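Local coordinates for putative sugar binding protein (Bacteroides vulgatus ATCC 8482, PDB 3KEZ), which probably binds sugars for nutrient uptake at the bacterial outer membrane and holds a calcium ion, at residues R336-Y341 against N362-R367; K299-K304 against Q366-E371; Q118-R123 against I174-N179; F134-L139 against H436-P441. One frame throughout, in Å; residues are numbered along the deposited sequence. Where two conformers were deposited one is given.

Followed from the N terminus, helix 109-134 opens interaction 3, and the turn at its end opens interaction 4. Interaction 3 closes on helix 166-183, but interaction 4 closes only at residues 436-441, so the two cross and the second ties an N-terminal part of the fold to a segment near the C terminus. Nested inside this long loop, interaction 2 ties a 3-10 loop at residues 299-304 to the C-terminal end of helix 354-368, and interaction 1 ties helix 337-350 to the same helix. They share Gln-366 and Arg-367 and touch, Ile-364 CG2 lying 4.0 Å from Arg-302 NH1. Interactions 2 and 3 lie on opposite sides of the chain's centre.

Interaction 1: residues R336-Y341 against N362-R367; sequences RLSEAY and NSIVQR
Ser-338 and Ile-364 mark the nearest backbone approach of two successive helices, whose short segments, 337-341 and 362-367, run at 127° with 10.0 Å between their axes. At that separation side chains must bridge the gap, and they do so in an apolar part and a polar part. In the first, Ile-364 reaches across with CG1 and CD1 and lays CG1 3.9 Å from Tyr-341 CB. Farther along the tyrosine, Ser-363 CB sits 3.5 Å from ring atom CE2, while the phenolic OH turns to Glu-227. In the polar part Arg-367, with CG anti to the backbone N (chi1 -171°) and a chain folded at the next two bonds, brings its guanidinium back toward the first helix. NH2 donates to Ser-338 OG at 2.8 Å, nearly straight at 166°, with the oxygen in the guanidinium plane. The same hydroxyl is also hydrogen-bonded to Glu-254. Arg-336 NH1 comes within 4.3 Å of Arg-367 NH2, yet both arginines form salt bridges with Glu-254 and Glu-391, and Arg-336 has a third with Glu-395. With an alanine here instead of Arg-367, Ser-338 OG would probably lose this donor and both glutamates one of their cationic partners. The chemistry implies a buried charge network, in which carboxylates likely offset the two neighbouring guanidinium groups and fix the two helices through their side chains.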
# COMPACT_ATOMS: atom_id res chain seq x y z
N ARG A 336 -0.19 -5.47 -6.70
CA ARG A 336 0.43 -6.29 -7.72
C ARG A 336 0.34 -7.79 -7.41
O ARG A 336 0.46 -8.18 -6.24
CB ARG A 336 1.92 -5.93 -7.84
CG ARG A 336 2.18 -4.53 -8.36
CD ARG A 336 3.54 -4.44 -9.02
NE ARG A 336 4.65 -4.44 -8.07
CZ ARG A 336 5.68 -5.29 -8.03
NH1 ARG A 336 5.79 -6.31 -8.87
NH2 ARG A 336 6.63 -5.12 -7.11
N LEU A 337 0.20 -8.61 -8.47
CA LEU A 337 0.23 -10.06 -8.33
C LEU A 337 1.47 -10.58 -7.58
O LEU A 337 1.36 -11.55 -6.84
CB LEU A 337 0.15 -10.76 -9.66
CG LEU A 337 -0.09 -12.25 -9.65
CD1 LEU A 337 -1.44 -12.68 -8.98
CD2 LEU A 337 -0.05 -12.74 -11.12
N SER A 338 2.62 -9.91 -7.75
CA SER A 338 3.84 -10.26 -7.03
C SER A 338 3.61 -10.28 -5.52
O SER A 338 4.16 -11.13 -4.84
CB SER A 338 5.01 -9.30 -7.37
OG SER A 338 5.52 -9.45 -8.68
N GLU A 339 2.80 -9.34 -4.99
CA GLU A 339 2.49 -9.33 -3.57
C GLU A 339 1.64 -10.56 -3.17
O GLU A 339 1.88 -11.13 -2.09
CB GLU A 339 1.83 -8.03 -3.06
CG GLU A 339 1.69 -8.02 -1.50
CD GLU A 339 0.70 -7.03 -0.96
OE1 GLU A 339 0.23 -6.17 -1.73
OE2 GLU A 339 0.41 -7.07 0.27
N ALA A 340 0.67 -10.97 -3.99
CA ALA A 340 -0.06 -12.20 -3.65
C ALA A 340 0.92 -13.35 -3.50
O ALA A 340 0.79 -14.11 -2.55
CB ALA A 340 -1.19 -12.55 -4.61
N TYR A 341 1.91 -13.47 -4.39
CA TYR A 341 2.91 -14.54 -4.27
C TYR A 341 3.67 -14.46 -2.93
O TYR A 341 3.85 -15.46 -2.26
CB TYR A 341 3.90 -14.55 -5.43
CG TYR A 341 3.41 -15.32 -6.62
CD1 TYR A 341 2.49 -14.76 -7.51
CD2 TYR A 341 3.91 -16.58 -6.89
CE1 TYR A 341 2.01 -15.49 -8.59
CE2 TYR A 341 3.47 -17.30 -7.98
CZ TYR A 341 2.51 -16.76 -8.82
OH TYR A 341 2.07 -17.47 -9.91
N ASN A 362 9.78 -19.09 -4.98
CA ASN A 362 10.65 -19.37 -6.09
C ASN A 362 10.20 -18.62 -7.35
O ASN A 362 11.03 -18.20 -8.14
CB ASN A 362 10.80 -20.88 -6.36
CG ASN A 362 12.24 -21.32 -6.49
OD1 ASN A 362 13.17 -20.54 -6.25
ND2 ASN A 362 12.44 -22.57 -6.88
N SER A 363 8.91 -18.41 -7.51
CA SER A 363 8.39 -17.66 -8.63
C SER A 363 8.95 -16.21 -8.62
O SER A 363 9.34 -15.69 -9.67
CB SER A 363 6.84 -17.69 -8.64
OG SER A 363 6.35 -18.97 -9.04
N ILE A 364 9.01 -15.58 -7.44
CA ILE A 364 9.59 -14.25 -7.31
C ILE A 364 11.11 -14.27 -7.51
O ILE A 364 11.63 -13.49 -8.32
CB ILE A 364 9.18 -13.57 -6.01
CG1 ILE A 364 7.65 -13.47 -5.94
CG2 ILE A 364 9.77 -12.19 -5.91
CD1 ILE A 364 6.95 -12.80 -7.21
N VAL A 365 11.80 -15.14 -6.76
CA VAL A 365 13.25 -15.35 -6.90
C VAL A 365 13.68 -15.59 -8.35
O VAL A 365 14.55 -14.90 -8.86
CB VAL A 365 13.71 -16.56 -6.10
CG1 VAL A 365 15.13 -16.94 -6.48
CG2 VAL A 365 13.55 -16.28 -4.60
N GLN A 366 13.04 -16.55 -9.03
CA GLN A 366 13.46 -16.92 -10.37
C GLN A 366 13.08 -15.88 -11.45
O GLN A 366 13.76 -15.75 -12.44
CB GLN A 366 12.98 -18.33 -10.74
CG GLN A 366 13.68 -19.33 -9.82
CD GLN A 366 13.41 -20.77 -10.10
OE1 GLN A 366 12.32 -21.11 -10.53
NE2 GLN A 366 14.40 -21.64 -9.83
N ARG A 367 12.01 -15.12 -11.24
CA ARG A 367 11.74 -13.98 -12.13
C ARG A 367 12.84 -12.87 -12.01
O ARG A 367 13.23 -12.24 -13.01
CB ARG A 367 10.34 -13.44 -11.85
CG ARG A 367 9.82 -12.40 -12.83
CD ARG A 367 10.19 -10.95 -12.44
NE ARG A 367 9.68 -10.53 -11.13
CZ ARG A 367 8.42 -10.19 -10.85
NH1 ARG A 367 7.46 -10.22 -11.79
NH2 ARG A 367 8.14 -9.83 -9.62

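Interaction 2: residues K299-K304 against Q366-E371; sequences KDVRLK and QRANPE
Val-301 and Ala-368 form the backbone link between a loop with a 3-10 turn and the end of helix 354-368. The valine N donates to the alanine O at 2.8 Å, in the carbonyl plane and on a lone pair, so the carbonyl of the last helical residue receives an N-H from another part of the chain. Van der Waals contacts flank this bond. Val-301 CG1 rests 3.7 Å from Ala-368 CA, and Lys-299 CB lies against the Asn-369 amide, whose ND2 is held by Asp-297. The alanine methyl itself sits over one face of the Arg-302 guanidinium, with CB 3.5 Å from NH2.

The ionic part lies within residues 299-304 and sets that flat group in place. Asp-300 CG is anti to the backbone N (chi1 -170°), which swings the carboxylate to the arginine. Arg-302 grips it side-on: NE reaches the syn lone pair of OD1 at 2.9 Å, and NH2 that of OD2 at 2.8 Å, the latter bond straight. The anti lone pair of OD1 takes the backbone N of Arg-302. NH1 turns to Glu-387 and Glu-391 of helix 381-392. A leucine in place of Asp-300 would probably leave that backbone N without its side-chain acceptor and the guanidinium freer to turn off the Ala-368 methyl.

A second side-chain-to-backbone bond, Glu-371 N to Asn-369 OD1, shapes the chain leaving the helix. Both turns are Asx turns, one leading into the 3-10 segment and one following the helix end, joined here within the SusD-family region.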
# COMPACT_ATOMS: atom_id res chain seq x y z
N LYS A 299 22.99 -9.94 -11.00
CA LYS A 299 22.06 -10.21 -12.11
C LYS A 299 20.60 -10.05 -11.71
O LYS A 299 19.69 -10.39 -12.47
CB LYS A 299 22.34 -11.57 -12.71
CG LYS A 299 23.71 -11.60 -13.38
CD LYS A 299 24.09 -12.99 -13.80
CE LYS A 299 25.42 -12.98 -14.50
NZ LYS A 299 25.49 -11.90 -15.51
N ASP A 300 20.38 -9.49 -10.53
CA ASP A 300 19.03 -9.30 -10.03
C ASP A 300 18.37 -8.27 -10.94
O ASP A 300 18.85 -7.13 -11.07
CB ASP A 300 19.05 -8.85 -8.55
CG ASP A 300 17.67 -8.86 -7.91
OD1 ASP A 300 16.72 -8.32 -8.52
OD2 ASP A 300 17.52 -9.43 -6.82
N VAL A 301 17.25 -8.65 -11.58
CA VAL A 301 16.61 -7.74 -12.56
C VAL A 301 16.13 -6.44 -11.90
O VAL A 301 16.03 -5.41 -12.55
CB VAL A 301 15.45 -8.42 -13.29
CG1 VAL A 301 14.21 -8.43 -12.41
CG2 VAL A 301 15.21 -7.77 -14.66
N ARG A 302 15.91 -6.43 -10.59
CA ARG A 302 15.43 -5.22 -9.95
C ARG A 302 16.49 -4.12 -9.86
O ARG A 302 16.17 -2.94 -9.68
CB ARG A 302 14.81 -5.55 -8.58
CG ARG A 302 13.56 -6.42 -8.73
CD ARG A 302 13.17 -7.16 -7.46
NE ARG A 302 14.18 -8.14 -7.05
CZ ARG A 302 13.92 -9.21 -6.30
NH1 ARG A 302 12.67 -9.49 -5.87
NH2 ARG A 302 14.91 -10.00 -5.96
N LEU A 303 17.77 -4.49 -10.00
CA LEU A 303 18.81 -3.47 -10.17
C LEU A 303 18.50 -2.60 -11.39
O LEU A 303 18.82 -1.41 -11.38
CB LEU A 303 20.21 -4.09 -10.29
CG LEU A 303 20.77 -4.75 -9.03
CD1 LEU A 303 21.94 -5.70 -9.35
CD2 LEU A 303 21.20 -3.62 -8.09
N LYS A 304 17.83 -3.15 -12.41
CA LYS A 304 17.56 -2.37 -13.62
C LYS A 304 16.43 -1.35 -13.53
O LYS A 304 16.13 -0.68 -14.52
CB LYS A 304 17.30 -3.32 -14.78
CG LYS A 304 18.52 -4.08 -15.23
CD LYS A 304 18.14 -5.13 -16.27
CE LYS A 304 19.37 -5.76 -16.91
NZ LYS A 304 18.99 -6.52 -18.13
N GLN A 366 13.04 -16.55 -9.03
CA GLN A 366 13.46 -16.92 -10.37
C GLN A 366 13.08 -15.88 -11.45
O GLN A 366 13.76 -15.75 -12.44
CB GLN A 366 12.98 -18.33 -10.74
CG GLN A 366 13.68 -19.33 -9.82
CD GLN A 366 13.41 -20.77 -10.10
OE1 GLN A 366 12.32 -21.11 -10.53
NE2 GLN A 366 14.40 -21.64 -9.83
N ARG A 367 12.01 -15.12 -11.24
CA ARG A 367 11.74 -13.98 -12.13
C ARG A 367 12.84 -12.87 -12.01
O ARG A 367 13.23 -12.24 -13.01
CB ARG A 367 10.34 -13.44 -11.85
CG ARG A 367 9.82 -12.40 -12.83
CD ARG A 367 10.19 -10.95 -12.44
NE ARG A 367 9.68 -10.53 -11.13
CZ ARG A 367 8.42 -10.19 -10.85
NH1 ARG A 367 7.46 -10.22 -11.79
NH2 ARG A 367 8.14 -9.83 -9.62
N ALA A 368 13.37 -12.66 -10.81
CA ALA A 368 14.45 -11.69 -10.63
C ALA A 368 15.80 -12.19 -11.20
O ALA A 368 16.61 -11.41 -11.69
CB ALA A 368 14.60 -11.32 -9.14
N ASN A 369 16.02 -13.50 -11.16
CA ASN A 369 17.22 -14.11 -11.72
C ASN A 369 16.95 -15.61 -11.88
O ASN A 369 16.91 -16.34 -10.89
CB ASN A 369 18.42 -13.87 -10.79
CG ASN A 369 19.70 -14.47 -11.32
OD1 ASN A 369 19.66 -15.20 -12.31
ND2 ASN A 369 20.83 -14.20 -10.65
N PRO A 370 16.78 -16.09 -13.12
CA PRO A 370 16.43 -17.50 -13.29
C PRO A 370 17.49 -18.50 -12.86
O PRO A 370 17.19 -19.67 -12.74
CB PRO A 370 16.17 -17.63 -14.81
CG PRO A 370 16.82 -16.45 -15.40
CD PRO A 370 16.67 -15.36 -14.39
N GLU A 371 18.73 -18.06 -12.66
CA GLU A 371 19.77 -18.96 -12.19
C GLU A 371 19.69 -19.24 -10.68
O GLU A 371 20.36 -20.13 -10.17
CB GLU A 371 21.14 -18.42 -12.58
CG GLU A 371 21.33 -18.40 -14.09
CD GLU A 371 21.17 -19.77 -14.69
OE1 GLU A 371 21.63 -20.74 -14.06
OE2 GLU A 371 20.61 -19.89 -15.80

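Interaction 3: residues Q118-R123 against I174-N179; sequences QALAIR and ISDLKN
Asp-176 and Arg-123 form a buried salt bridge across a close helix-helix contact, between helix 109-134 and helix 166-183 in the N-terminal part of the chain. The short segments run roughly antiparallel, with a signed crossing angle of -146° and only 7.5 Å between axes. Backbone atoms therefore take part directly: Leu-120 O lies 3.4 Å from Asp-176 CB. On one flank, Ala-121 offers only a methyl, and Leu-177 CD2 packs against it at 4.1 Å from CB. Such close packing of antiparallel helices fits the TPR-like helical part of a SusD-family protein, and further helices pack around the pair, 80-96 against Arg-123 and 195-209 against Leu-177. On the other flank, the arginine takes the carboxylate side-on with two nitrogens. Arg-123 NE meets Asp-176 OD2 at 2.8 Å and Arg-123 NH2 meets Asp-176 OD1 at 2.9 Å. Both oxygens lie close to the guanidinium plane, but the nitrogens stand out of the carboxylate plane, and the two flat groups are turned 27° apart. NH1 is hydrogen-bonded to Asn-93. Leu-120 CD2 lies 3.6 Å from Asp-176 OD1, the two side chains crossing at about a right angle. A water donates to Asp-176 OD2 and, weakly, to Arg-123 O.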
# COMPACT_ATOMS: atom_id res chain seq x y z
N GLN A 118 -16.92 -2.73 -4.89
CA GLN A 118 -15.88 -1.70 -4.96
C GLN A 118 -15.90 -0.79 -3.72
O GLN A 118 -14.87 -0.54 -3.11
CB GLN A 118 -15.99 -0.89 -6.25
CG GLN A 118 -15.69 -1.67 -7.53
CD GLN A 118 -15.73 -0.75 -8.74
OE1 GLN A 118 -15.21 0.35 -8.68
NE2 GLN A 118 -16.33 -1.21 -9.83
N ALA A 119 -17.09 -0.37 -3.32
CA ALA A 119 -17.29 0.49 -2.14
C ALA A 119 -16.83 -0.19 -0.85
O ALA A 119 -16.17 0.44 -0.01
CB ALA A 119 -18.74 0.90 -2.03
N LEU A 120 -17.17 -1.47 -0.70
CA LEU A 120 -16.73 -2.28 0.44
C LEU A 120 -15.20 -2.45 0.47
O LEU A 120 -14.59 -2.25 1.51
CB LEU A 120 -17.40 -3.66 0.41
CG LEU A 120 -18.86 -3.65 0.88
CD1 LEU A 120 -19.58 -4.93 0.50
CD2 LEU A 120 -18.88 -3.44 2.41
N ALA A 121 -14.59 -2.83 -0.65
CA ALA A 121 -13.14 -2.98 -0.71
C ALA A 121 -12.39 -1.70 -0.38
O ALA A 121 -11.45 -1.70 0.40
CB ALA A 121 -12.72 -3.54 -2.09
N ILE A 122 -12.85 -0.58 -0.94
CA ILE A 122 -12.29 0.71 -0.71
C ILE A 122 -12.44 1.12 0.76
O ILE A 122 -11.49 1.57 1.34
CB ILE A 122 -12.89 1.77 -1.66
CG1 ILE A 122 -12.38 1.48 -3.08
CG2 ILE A 122 -12.43 3.19 -1.32
CD1 ILE A 122 -13.14 2.21 -4.21
N ARG A 123 -13.60 0.91 1.37
CA ARG A 123 -13.76 1.23 2.78
C ARG A 123 -12.80 0.42 3.66
O ARG A 123 -12.26 0.96 4.61
CB ARG A 123 -15.20 1.05 3.27
CG ARG A 123 -15.44 1.63 4.68
CD ARG A 123 -16.94 1.70 4.97
NE ARG A 123 -17.52 0.37 5.12
CZ ARG A 123 -18.81 0.10 5.34
NH1 ARG A 123 -19.70 1.09 5.44
NH2 ARG A 123 -19.20 -1.17 5.48
N ILE A 174 -11.77 -6.56 7.77
CA ILE A 174 -11.88 -7.93 7.23
C ILE A 174 -13.31 -8.19 6.74
O ILE A 174 -13.52 -8.77 5.66
CB ILE A 174 -11.41 -8.96 8.31
CG1 ILE A 174 -9.88 -8.84 8.51
CG2 ILE A 174 -11.76 -10.40 7.95
CD1 ILE A 174 -9.32 -9.61 9.75
N SER A 175 -14.30 -7.75 7.51
CA SER A 175 -15.68 -7.92 7.07
C SER A 175 -15.95 -7.25 5.73
O SER A 175 -16.55 -7.87 4.86
CB SER A 175 -16.68 -7.40 8.10
OG SER A 175 -17.97 -7.47 7.59
N ASP A 176 -15.52 -6.00 5.56
CA ASP A 176 -15.72 -5.28 4.30
C ASP A 176 -15.02 -6.00 3.16
O ASP A 176 -15.61 -6.30 2.12
CB ASP A 176 -15.19 -3.83 4.41
CG ASP A 176 -16.11 -2.91 5.20
OD1 ASP A 176 -17.24 -3.35 5.58
OD2 ASP A 176 -15.71 -1.73 5.44
N LEU A 177 -13.74 -6.31 3.37
CA LEU A 177 -12.96 -6.93 2.29
C LEU A 177 -13.45 -8.31 1.92
O LEU A 177 -13.56 -8.65 0.74
CB LEU A 177 -11.45 -6.90 2.59
CG LEU A 177 -10.70 -5.60 2.34
CD1 LEU A 177 -9.32 -5.57 3.06
CD2 LEU A 177 -10.53 -5.33 0.81
N LYS A 178 -13.77 -9.11 2.92
CA LYS A 178 -14.25 -10.45 2.64
C LYS A 178 -15.52 -10.42 1.80
O LYS A 178 -15.68 -11.16 0.84
CB LYS A 178 -14.52 -11.17 3.97
CG LYS A 178 -14.74 -12.66 3.81
CD LYS A 178 -14.69 -13.37 5.16
CE LYS A 178 -15.21 -14.81 5.00
NZ LYS A 178 -14.37 -15.63 4.03
N ASN A 179 -16.43 -9.56 2.22
CA ASN A 179 -17.68 -9.35 1.51
C ASN A 179 -17.45 -8.82 0.10
O ASN A 179 -18.14 -9.25 -0.82
CB ASN A 179 -18.55 -8.39 2.30
CG ASN A 179 -19.23 -9.08 3.45
OD1 ASN A 179 -19.82 -10.14 3.28
ND2 ASN A 179 -19.16 -8.49 4.63
O HOH W 1 -13.56 -0.82 6.72

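Interaction 4: residues F134-L139 against H436-P441; sequences FGYPYL and HKILLP. With EDO (1,2-ethanediol), chain E; PO4 (phosphate ion), chain D.
Leu-439 thrusts a methyl onto the ring of Tyr-136, at a place where the SusD-family fold joins the turn after helix 109-134 to a loop near the C terminus. CD1 stands 3.5 Å from the ring centroid and 4° off its normal, a CH-pi contact centred on the face. The other methyl, Leu-439 CD2, lies 3.3 Å from Gly-135 O. Ile-438 meets the tyrosine differently: CD1 comes to the ring edge, 3.9 Å from Tyr-136 CD1. With Ile-438 CG1 between the backbone N and the carbonyl carbon (chi1 52°) and the chain extended beyond it, CD1 reaches the ring and also Pro-137. At the far end of the ring, OH touches His-436 CA at 3.4 Å. Beside this cluster Phe-134 CE1 packs 3.6 Å from Leu-440 CB, while Pro-441 O faces the edge of the phenylalanine ring. No direct hydrogen bond joins the two segments. Asn-456 ND2 instead bonds to both Phe-134 O and Leu-440 O, and Trp-82 meets the phenylalanine edge-to-face. Two small molecules, probably from the crystallisation liquor, occupy the surroundings. Ethanediol O2 accepts from Tyr-136 N and comes near the tyrosine ring. A phosphate is held by His-436, whose backbone N reaches O4 at 2.8 Å and whose ND1 donates to the same O4 at 2.6 Å.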
# COMPACT_ATOMS: atom_id res chain seq x y z
N PHE A 134 -2.15 5.22 12.35
CA PHE A 134 -2.43 5.91 13.61
C PHE A 134 -2.52 5.00 14.85
O PHE A 134 -2.66 5.52 15.96
CB PHE A 134 -3.72 6.75 13.50
CG PHE A 134 -3.60 7.92 12.52
CD1 PHE A 134 -2.96 9.09 12.89
CD2 PHE A 134 -4.12 7.82 11.23
CE1 PHE A 134 -2.83 10.14 11.99
CE2 PHE A 134 -4.02 8.89 10.33
CZ PHE A 134 -3.37 10.02 10.69
N GLY A 135 -2.45 3.69 14.66
CA GLY A 135 -2.53 2.70 15.74
C GLY A 135 -1.40 1.68 15.71
O GLY A 135 -0.93 1.28 14.65
N TYR A 136 -0.95 1.26 16.90
CA TYR A 136 0.06 0.22 17.01
C TYR A 136 -0.37 -1.07 16.29
O TYR A 136 -1.55 -1.40 16.24
CB TYR A 136 0.39 -0.06 18.48
CG TYR A 136 1.16 1.04 19.10
CD1 TYR A 136 2.40 1.39 18.62
CD2 TYR A 136 0.68 1.73 20.18
CE1 TYR A 136 3.15 2.43 19.20
CE2 TYR A 136 1.41 2.76 20.75
CZ TYR A 136 2.63 3.11 20.25
OH TYR A 136 3.35 4.13 20.84
N PRO A 137 0.60 -1.79 15.70
CA PRO A 137 0.31 -3.04 14.98
C PRO A 137 -0.46 -4.03 15.83
O PRO A 137 -0.18 -4.18 17.03
CB PRO A 137 1.69 -3.61 14.67
CG PRO A 137 2.62 -2.89 15.57
CD PRO A 137 2.04 -1.57 15.84
N TYR A 138 -1.38 -4.72 15.18
CA TYR A 138 -2.27 -5.69 15.81
C TYR A 138 -1.51 -6.64 16.73
O TYR A 138 -1.85 -6.76 17.92
CB TYR A 138 -3.01 -6.48 14.73
CG TYR A 138 -4.01 -7.42 15.34
CD1 TYR A 138 -3.62 -8.69 15.75
CD2 TYR A 138 -5.34 -7.02 15.56
CE1 TYR A 138 -4.52 -9.54 16.34
CE2 TYR A 138 -6.23 -7.87 16.16
CZ TYR A 138 -5.81 -9.13 16.56
OH TYR A 138 -6.65 -10.00 17.17
N LEU A 139 -0.45 -7.27 16.21
CA LEU A 139 0.24 -8.30 16.96
C LEU A 139 1.05 -7.82 18.16
O LEU A 139 1.49 -8.63 18.97
CB LEU A 139 1.12 -9.14 16.04
CG LEU A 139 0.32 -9.95 15.07
CD1 LEU A 139 1.30 -10.49 14.05
CD2 LEU A 139 -0.44 -11.10 15.88
N HIS A 436 7.11 5.56 19.81
CA HIS A 436 5.81 6.21 19.74
C HIS A 436 5.61 6.94 18.45
O HIS A 436 4.48 7.17 18.04
CB HIS A 436 5.58 7.13 20.92
CG HIS A 436 6.31 8.45 20.84
ND1 HIS A 436 7.65 8.58 21.12
CD2 HIS A 436 5.86 9.70 20.57
CE1 HIS A 436 8.01 9.85 21.02
NE2 HIS A 436 6.94 10.56 20.69
N LYS A 437 6.71 7.22 17.75
CA LYS A 437 6.62 7.99 16.51
C LYS A 437 6.46 7.12 15.27
O LYS A 437 6.37 7.67 14.19
CB LYS A 437 7.78 8.97 16.35
CG LYS A 437 7.89 9.91 17.52
CD LYS A 437 8.82 11.12 17.31
CE LYS A 437 8.01 12.35 16.83
NZ LYS A 437 8.85 13.59 16.65
N ILE A 438 6.36 5.79 15.41
CA ILE A 438 5.96 4.99 14.25
C ILE A 438 4.50 5.27 13.88
O ILE A 438 4.05 4.90 12.79
CB ILE A 438 6.11 3.45 14.41
CG1 ILE A 438 5.41 2.98 15.68
CG2 ILE A 438 7.56 3.00 14.25
CD1 ILE A 438 4.91 1.59 15.60
N LEU A 439 3.75 5.89 14.81
CA LEU A 439 2.39 6.39 14.58
C LEU A 439 2.41 7.90 14.33
O LEU A 439 3.06 8.64 15.07
CB LEU A 439 1.49 6.13 15.80
CG LEU A 439 1.54 4.72 16.35
CD1 LEU A 439 0.58 4.55 17.52
CD2 LEU A 439 1.27 3.66 15.23
N LEU A 440 1.71 8.37 13.30
CA LEU A 440 1.48 9.82 13.18
C LEU A 440 0.63 10.25 14.38
O LEU A 440 -0.21 9.48 14.89
CB LEU A 440 0.81 10.24 11.85
CG LEU A 440 1.60 10.17 10.53
CD1 LEU A 440 0.77 10.63 9.32
CD2 LEU A 440 2.88 10.99 10.58
N PRO A 441 0.88 11.47 14.88
CA PRO A 441 -0.03 11.96 15.89
C PRO A 441 -1.40 12.25 15.29
O PRO A 441 -1.53 12.49 14.06
CB PRO A 441 0.66 13.22 16.40
CG PRO A 441 1.45 13.74 15.19
CD PRO A 441 1.78 12.53 14.35
C1 EDO E . -2.15 3.91 21.21
O1 EDO E . -3.17 3.20 21.94
C2 EDO E . -2.31 3.84 19.69
O2 EDO E . -2.48 2.52 19.13
P PO4 D . 9.57 5.82 22.98
O1 PO4 D . 8.62 6.08 24.11
O2 PO4 D . 10.90 6.50 23.15
O3 PO4 D . 9.83 4.32 22.90
O4 PO4 D . 8.90 6.36 21.74
O HOH W 2 2.36 7.18 19.63